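Local coordinates for protein lipolytic enzyme (Clostridium thermocellum, PDB 2VPT) that probably removes acetyl groups from xylan as the catalytic domain of a cellulosomal family 3 carbohydrate esterase, at residues G65-I68 with P69-A72. Residues are numbered along the deposited sequence; the frame is centred on the assembly and turned at random.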
# COMPACT_ATOMS: atom_id res chain seq x y z
N GLY A 65 -1.43 -7.74 -6.75
CA GLY A 65 -0.91 -8.38 -7.95
C GLY A 65 -0.54 -9.83 -7.79
O GLY A 65 -0.27 -10.50 -8.78
N TRP A 66 -0.55 -10.37 -6.57
CA TRP A 66 0.03 -11.68 -6.34
C TRP A 66 -0.94 -12.83 -6.52
O TRP A 66 -2.14 -12.71 -6.25
CB TRP A 66 0.69 -11.80 -4.98
CG TRP A 66 1.98 -11.07 -4.85
CD1 TRP A 66 2.32 -9.87 -5.41
CD2 TRP A 66 3.08 -11.45 -4.01
NE1 TRP A 66 3.58 -9.50 -4.99
CE2 TRP A 66 4.06 -10.45 -4.13
CE3 TRP A 66 3.32 -12.55 -3.18
CZ2 TRP A 66 5.26 -10.51 -3.44
CZ3 TRP A 66 4.53 -12.61 -2.52
CH2 TRP A 66 5.49 -11.61 -2.65
N THR A 67 -0.37 -13.95 -6.95
CA THR A 67 -1.08 -15.20 -7.16
C THR A 67 -0.73 -16.20 -6.07
O THR A 67 0.21 -16.00 -5.29
CB THR A 67 -0.65 -15.80 -8.51
OG1 THR A 67 0.76 -16.01 -8.46
CG2 THR A 67 -1.01 -14.84 -9.67
N ILE A 68 -1.47 -17.31 -6.04
CA ILE A 68 -1.21 -18.39 -5.12
C ILE A 68 0.26 -18.86 -5.10
O ILE A 68 0.84 -18.95 -4.03
CB ILE A 68 -2.19 -19.58 -5.39
CG1 ILE A 68 -3.58 -19.21 -4.87
CG2 ILE A 68 -1.70 -20.85 -4.73
CD1 ILE A 68 -4.71 -20.04 -5.42
N PRO A 69 0.85 -19.18 -6.26
CA PRO A 69 2.24 -19.65 -6.20
C PRO A 69 3.24 -18.61 -5.70
O PRO A 69 4.25 -18.97 -5.08
CB PRO A 69 2.53 -20.10 -7.64
CG PRO A 69 1.53 -19.47 -8.49
CD PRO A 69 0.30 -19.27 -7.63
N GLN A 70 2.95 -17.33 -5.91
CA GLN A 70 3.82 -16.30 -5.39
C GLN A 70 3.74 -16.22 -3.86
O GLN A 70 4.74 -16.08 -3.18
CB GLN A 70 3.49 -14.96 -6.02
CG GLN A 70 3.74 -14.90 -7.49
CD GLN A 70 3.37 -13.54 -7.98
OE1 GLN A 70 2.20 -13.24 -8.15
NE2 GLN A 70 4.36 -12.66 -8.09
N ILE A 71 2.53 -16.31 -3.33
CA ILE A 71 2.34 -16.43 -1.90
C ILE A 71 3.07 -17.68 -1.39
O ILE A 71 3.83 -17.61 -0.42
CB ILE A 71 0.85 -16.51 -1.51
CG1 ILE A 71 0.14 -15.20 -1.88
CG2 ILE A 71 0.68 -16.83 -0.04
CD1 ILE A 71 0.49 -13.95 -1.02
N ALA A 72 2.87 -18.82 -2.04
CA ALA A 72 3.46 -20.09 -1.58
C ALA A 72 4.99 -20.02 -1.55
O ALA A 72 5.64 -20.64 -0.69
CB ALA A 72 3.00 -21.25 -2.49
O HOH W 1 1.27 -12.05 -10.62
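Q70 in the first turn of helix 68-82 reaches back to the chain that leads into the helix, and its OE1 accepts the backbone N-H of T67 at 2.9 Å. The bond is fairly straight at the hydrogen (151°), with the donor somewhat off the carbonyl plane. A water donates to the same OE1 and to the carbonyl O of G65, and OG1 of T67 is close by, 3.1 Å from OE1; the carbonyl end of the amide is thereby held. With CG beside the backbone N (chi1 -65°) and the chain extended beyond it, Q70 passes over one face of the W66 indole, ring and amide planes 24° apart; its CB sits 3.7 Å from W66 CE3. T67 is the N-cap residue and Q70 is N3, whose bond to the T67 N-H is the N3 side chain's half of a capping box. The helix follows strand 59-62 in the α/β fold of the SGNH hydrolases. Its opening turn is made by I71 N to T67 O (3.1 Å) and A72 N to I68 O (2.8 Å). CB of I68 packs tightly on P69 CD (3.4 Å), and its side chain touches L107 of helix 104-117. CD1 of I71 also meets W66 CE3, at 3.8 Å, while W66 NE1 is hydrogen-bonded to E23 of the second subunit.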